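Iron Super-Oxide Dismutase (Plasmodium knowlesi, PDB 2AWP) catalyses the dismutation of superoxide radicals to hydrogen peroxide and dioxygen, most likely with a redox-active iron ion, and so detoxifies superoxide inside the parasite's cells. Local coordinates at residues N109-V114 with K177-L182; W125-L128 with L134-L137. All blocks are in the same frame, centred on the assembly; numbering follows the deposited sequence.

Contact 1. Residues N109-V114 with K177-L182; sequences NEFSNV and KAWWNL
The ring of Phe111 meets two indoles with its edge: Trp179 CZ3 and Trp180 CZ2 both lie near its plane, beside the rim that carries CD2 and CE2. Phe111 CD2 comes to 3.6 Å from Trp180 CH2, and Phe111 CE2 to 3.8 Å from Trp179 CH2. Both ring pairs meet obliquely, the planes of Phe111 and Trp180 at 78° and those of Phe111 and Trp179 less steeply inclined. One face of the Trp180 indole is covered by Trp179, whose CE3 sits 4.0 Å above it, while Phe111 CB and Lys177 CA border its edge. Phe111 reaches across from helix 104-117 because its chi1 of -159° swings CG away from the backbone N, to the side of its carbonyl carbon. The result is a buried aromatic cluster within the C-terminal domain of the iron/manganese superoxide dismutase fold, where it joins helix 104-117 to residues 177-182. Trp179 lies about 7 Å, side chain to side chain, from Asp158, a probable iron ligand. Large flat side chains suit such an interior, but an indole N-H there needs an acceptor. Ser112 supplies it: Trp180 NE1 donates to Ser112 OG over 2.9 Å, a bent bond (131° at the hydrogen) with the hydroxyl oxygen tilted out of the indole plane. Ser112 OG is also hydrogen-bonded to Lys108 O, one turn back in its own helix.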
loop_
_atom_site.group_PDB
_atom_site.type_symbol
_atom_site.label_atom_id
_atom_site.label_comp_id
_atom_site.label_asym_id
_atom_site.label_seq_id
_atom_site.Cartn_x
_atom_site.Cartn_y
_atom_site.Cartn_z
ATOM N N ASN A 109 5.785 -17.847 14.422
ATOM C CA ASN A 109 6.991 -17.038 14.268
ATOM C C ASN A 109 7.332 -16.670 12.835
ATOM O O ASN A 109 7.579 -15.494 12.554
ATOM C CB ASN A 109 8.186 -17.664 14.980
ATOM C CG ASN A 109 8.065 -17.551 16.501
ATOM O OD1 ASN A 109 7.285 -16.742 17.008
ATOM N ND2 ASN A 109 8.822 -18.371 17.232
ATOM N N GLU A 110 7.349 -17.665 11.939
ATOM C CA GLU A 110 7.641 -17.405 10.536
ATOM C C GLU A 110 6.537 -16.570 9.884
ATOM O O GLU A 110 6.837 -15.645 9.164
ATOM C CB GLU A 110 7.840 -18.702 9.754
ATOM C CG GLU A 110 8.793 -19.671 10.444
ATOM C CD GLU A 110 8.873 -21.038 9.751
ATOM O OE1 GLU A 110 8.560 -21.122 8.514
ATOM O OE2 GLU A 110 9.227 -22.005 10.484
ATOM N N PHE A 111 5.274 -16.892 10.145
ATOM C CA PHE A 111 4.170 -16.133 9.568
ATOM C C PHE A 111 4.204 -14.681 9.992
ATOM O O PHE A 111 4.054 -13.807 9.145
ATOM C CB PHE A 111 2.788 -16.728 9.875
ATOM C CG PHE A 111 1.718 -16.288 8.908
ATOM C CD1 PHE A 111 1.979 -16.212 7.539
ATOM C CD2 PHE A 111 0.439 -15.985 9.354
ATOM C CE1 PHE A 111 0.975 -15.815 6.622
ATOM C CE2 PHE A 111 -0.578 -15.609 8.446
ATOM C CZ PHE A 111 -0.307 -15.530 7.087
ATOM N N SER A 112 4.434 -14.433 11.286
ATOM C CA SER A 112 4.517 -13.070 11.816
ATOM C C SER A 112 5.668 -12.290 11.172
ATOM O O SER A 112 5.519 -11.106 10.853
ATOM C CB SER A 112 4.673 -13.097 13.335
ATOM O OG SER A 112 3.585 -13.797 13.943
ATOM N N ASN A 113 6.800 -12.970 10.970
ATOM C CA ASN A 113 7.973 -12.393 10.305
ATOM C C ASN A 113 7.675 -11.973 8.868
ATOM O O ASN A 113 7.992 -10.849 8.439
ATOM C CB ASN A 113 9.151 -13.364 10.330
ATOM C CG ASN A 113 9.820 -13.433 11.708
ATOM O OD1 ASN A 113 9.583 -12.580 12.569
ATOM N ND2 ASN A 113 10.640 -14.477 11.926
ATOM N N VAL A 114 7.044 -12.869 8.136
ATOM C CA VAL A 114 6.642 -12.560 6.770
ATOM C C VAL A 114 5.677 -11.377 6.700
ATOM O O VAL A 114 5.884 -10.450 5.901
ATOM C CB VAL A 114 6.060 -13.801 6.047
ATOM C CG1 VAL A 114 5.308 -13.371 4.735
ATOM C CG2 VAL A 114 7.199 -14.772 5.734
ATOM N N LYS A 177 0.337 -9.289 15.935
ATOM C CA LYS A 177 0.238 -9.969 17.222
ATOM C C LYS A 177 -1.226 -10.127 17.674
ATOM O O LYS A 177 -1.633 -11.200 18.124
ATOM C CB LYS A 177 1.070 -9.202 18.266
ATOM C CG LYS A 177 1.414 -9.993 19.515
ATOM C CD LYS A 177 2.685 -9.425 20.193
ATOM C CE LYS A 177 3.944 -10.133 19.719
ATOM N NZ LYS A 177 4.202 -11.478 20.378
ATOM N N ALA A 178 -2.015 -9.061 17.546
ATOM C CA ALA A 178 -3.426 -9.081 17.908
ATOM C C ALA A 178 -4.270 -10.054 17.039
ATOM O O ALA A 178 -5.266 -10.655 17.495
ATOM C CB ALA A 178 -3.991 -7.651 17.848
ATOM N N TRP A 179 -3.851 -10.190 15.786
ATOM C CA TRP A 179 -4.526 -11.015 14.786
ATOM C C TRP A 179 -4.542 -12.504 15.183
ATOM O O TRP A 179 -5.508 -13.211 14.873
ATOM C CB TRP A 179 -3.842 -10.823 13.438
ATOM C CG TRP A 179 -4.474 -11.625 12.329
ATOM C CD1 TRP A 179 -5.557 -11.263 11.566
ATOM C CD2 TRP A 179 -4.057 -12.911 11.856
ATOM N NE1 TRP A 179 -5.838 -12.249 10.645
ATOM C CE2 TRP A 179 -4.928 -13.269 10.798
ATOM C CE3 TRP A 179 -3.026 -13.799 12.222
ATOM C CZ2 TRP A 179 -4.804 -14.476 10.097
ATOM C CZ3 TRP A 179 -2.906 -14.994 11.520
ATOM C CH2 TRP A 179 -3.806 -15.328 10.479
ATOM N N TRP A 180 -3.485 -12.958 15.882
ATOM C CA TRP A 180 -3.426 -14.319 16.435
ATOM C C TRP A 180 -4.602 -14.658 17.364
ATOM O O TRP A 180 -5.003 -15.821 17.473
ATOM C CB TRP A 180 -2.035 -14.614 17.061
ATOM C CG TRP A 180 -0.953 -14.607 15.972
ATOM C CD1 TRP A 180 -0.039 -13.617 15.732
ATOM C CD2 TRP A 180 -0.742 -15.600 14.945
ATOM N NE1 TRP A 180 0.731 -13.933 14.639
ATOM C CE2 TRP A 180 0.336 -15.143 14.139
ATOM C CE3 TRP A 180 -1.363 -16.819 14.625
ATOM C CZ2 TRP A 180 0.835 -15.882 13.035
ATOM C CZ3 TRP A 180 -0.862 -17.577 13.538
ATOM C CH2 TRP A 180 0.224 -17.097 12.757
ATOM N N ASN A 181 -5.226 -13.632 17.956
ATOM C CA ASN A 181 -6.433 -13.829 18.781
ATOM C C ASN A 181 -7.705 -14.092 17.968
ATOM O O ASN A 181 -8.737 -14.440 18.533
ATOM C CB ASN A 181 -6.673 -12.609 19.661
ATOM C CG ASN A 181 -5.530 -12.348 20.618
ATOM O OD1 ASN A 181 -5.286 -13.142 21.512
ATOM N ND2 ASN A 181 -4.828 -11.236 20.435
ATOM N N LEU A 182 -7.624 -13.916 16.657
ATOM C CA LEU A 182 -8.797 -13.948 15.762
ATOM C C LEU A 182 -8.791 -15.086 14.743
ATOM O O LEU A 182 -9.855 -15.445 14.217
ATOM C CB LEU A 182 -8.879 -12.621 14.999
ATOM C CG LEU A 182 -8.968 -11.313 15.803
ATOM C CD1 LEU A 182 -8.918 -10.130 14.808
ATOM C CD2 LEU A 182 -10.240 -11.258 16.687
#

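Contact 2. Residues W125-L128 with L134-L137; sequences WLVL and LVIL
A beta hairpin brings strand 122-129 against strand 134-140, and residues 125-128 pair with 134-137 in regular antiparallel register. Trp125 with Leu137 and Val127 with Val135 are hydrogen-bonded pairs; Leu126 with Ile136 and Leu128 with Leu134 are the non-hydrogen-bonded ones. Each hydrogen-bonded pair makes two backbone bonds. The shortest runs from Trp125 N to Leu137 O at 2.7 Å. In the valine pair, Val127 N lies 2.9 Å from Val135 O, and Val135 N bonds to Val127 O over the same distance. CA-H...O contacts add to them, as from Leu134 CA to Val127 O at 3.2 Å.

Valine, branched at CB, suits the extended backbone of a strand. On one face Val127 CG2 touches Val135 CG2 at 3.6 Å and, on the diagonal, Leu137 CD1 at 3.8 Å. On the same face Trp125 CG lies beside its own backbone N (chi1 -56°), and the indole passes Leu137 O at its edge and packs on Trp72, Asn73 and Phe76 of helix 62-79, with NE1 hydrogen-bonded to Thr139 OG1. The other face carries Leu126, Leu128, Leu134 and Ile136. Here Leu126 CD1 packs at 4.0 Å on Leu134 CB, and Leu128 CD1 meets Leu134 CD2. Large apolar side chains suit this face, since helices 92-101 and 104-117 pack on it, the first on Leu134 and the second on Ile136. Strand 122-129 also bonds to strand 151-158, which makes it the middle of the three-stranded antiparallel sheet of the C-terminal alpha/beta domain of iron and manganese superoxide dismutases.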
loop_
_atom_site.group_PDB
_atom_site.type_symbol
_atom_site.label_atom_id
_atom_site.label_comp_id
_atom_site.label_asym_id
_atom_site.label_seq_id
_atom_site.Cartn_x
_atom_site.Cartn_y
_atom_site.Cartn_z
ATOM N N TRP A 125 0.013 -15.433 3.347
ATOM C CA TRP A 125 -0.844 -16.605 3.162
ATOM C C TRP A 125 -0.271 -17.852 3.850
ATOM O O TRP A 125 0.939 -18.041 3.897
ATOM C CB TRP A 125 -1.008 -16.926 1.670
ATOM C CG TRP A 125 -1.528 -15.811 0.864
ATOM C CD1 TRP A 125 -0.796 -14.810 0.281
ATOM C CD2 TRP A 125 -2.898 -15.552 0.545
ATOM N NE1 TRP A 125 -1.620 -13.959 -0.378
ATOM C CE2 TRP A 125 -2.920 -14.385 -0.241
ATOM C CE3 TRP A 125 -4.109 -16.212 0.823
ATOM C CZ2 TRP A 125 -4.110 -13.838 -0.753
ATOM C CZ3 TRP A 125 -5.314 -15.654 0.320
ATOM C CH2 TRP A 125 -5.294 -14.484 -0.462
ATOM N N LEU A 126 -1.166 -18.681 4.399
ATOM C CA LEU A 126 -0.844 -20.067 4.632
ATOM C C LEU A 126 -1.468 -20.789 3.454
ATOM O O LEU A 126 -2.651 -20.570 3.149
ATOM C CB LEU A 126 -1.429 -20.592 5.953
ATOM C CG LEU A 126 -1.207 -22.093 6.193
ATOM C CD1 LEU A 126 0.279 -22.421 6.313
ATOM C CD2 LEU A 126 -2.005 -22.521 7.442
ATOM N N VAL A 127 -0.665 -21.617 2.778
ATOM C CA VAL A 127 -1.145 -22.328 1.582
ATOM C C VAL A 127 -0.722 -23.795 1.625
ATOM O O VAL A 127 0.298 -24.131 2.217
ATOM C CB VAL A 127 -0.697 -21.686 0.208
ATOM C CG1 VAL A 127 -0.659 -20.134 0.251
ATOM C CG2 VAL A 127 0.624 -22.229 -0.266
ATOM N N LEU A 128 -1.542 -24.655 1.028
ATOM C CA LEU A 128 -1.091 -25.996 0.714
ATOM C C LEU A 128 -0.470 -25.920 -0.671
ATOM O O LEU A 128 -1.157 -25.696 -1.648
ATOM C CB LEU A 128 -2.249 -26.996 0.732
ATOM C CG LEU A 128 -1.858 -28.478 0.627
ATOM C CD1 LEU A 128 -1.229 -28.978 1.946
ATOM C CD2 LEU A 128 -3.078 -29.360 0.183
ATOM N N LEU A 134 2.162 -27.603 3.637
ATOM C CA LEU A 134 1.860 -26.228 4.087
ATOM C C LEU A 134 3.096 -25.350 4.017
ATOM O O LEU A 134 4.149 -25.688 4.535
ATOM C CB LEU A 134 1.311 -26.181 5.526
ATOM C CG LEU A 134 -0.077 -26.768 5.796
ATOM C CD1 LEU A 134 -0.449 -26.589 7.287
ATOM C CD2 LEU A 134 -1.136 -26.172 4.892
ATOM N N VAL A 135 2.950 -24.193 3.389
ATOM C CA VAL A 135 4.007 -23.214 3.401
ATOM C C VAL A 135 3.411 -21.810 3.623
ATOM O O VAL A 135 2.191 -21.605 3.502
ATOM C CB VAL A 135 4.846 -23.275 2.098
ATOM C CG1 VAL A 135 5.515 -24.700 1.912
ATOM C CG2 VAL A 135 4.015 -22.864 0.875
ATOM N N ILE A 136 4.281 -20.856 3.908
ATOM C CA ILE A 136 3.906 -19.459 4.023
ATOM C C ILE A 136 4.349 -18.738 2.756
ATOM O O ILE A 136 5.480 -18.898 2.319
ATOM C CB ILE A 136 4.586 -18.774 5.245
ATOM C CG1 ILE A 136 4.082 -19.358 6.553
ATOM C CG2 ILE A 136 4.348 -17.273 5.223
ATOM C CD1 ILE A 136 5.069 -19.117 7.727
ATOM N N LEU A 137 3.443 -17.954 2.181
ATOM C CA LEU A 137 3.727 -17.163 0.994
ATOM C C LEU A 137 3.262 -15.737 1.244
ATOM O O LEU A 137 2.418 -15.498 2.099
ATOM C CB LEU A 137 2.957 -17.711 -0.234
ATOM C CG LEU A 137 3.297 -19.119 -0.771
ATOM C CD1 LEU A 137 2.419 -19.423 -1.994
ATOM C CD2 LEU A 137 4.794 -19.271 -1.120
#

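Overall arrangement
Both contacts belong to the C-terminal domain, their centres 13 Å apart. Along the chain, helix 104-117 comes first, then the hairpin strands 122-129 and 134-140, and finally residues 177-182, so contact 2 falls wholly between the two segments of contact 1. Helix 104-117 joins them in space: Phe111 of this helix touches both the tryptophans of contact 1 and the strands of contact 2. Phe111 CE1 comes to 3.4 Å from Trp125 N, and Val114 CG2 to 3.8 Å from Ile136 CG2, so the two contacts pack directly on each other. The side chains of Trp179 and Trp125 lie about 7 and 8 Å from that of Asp158, which places both contacts near the probable iron site.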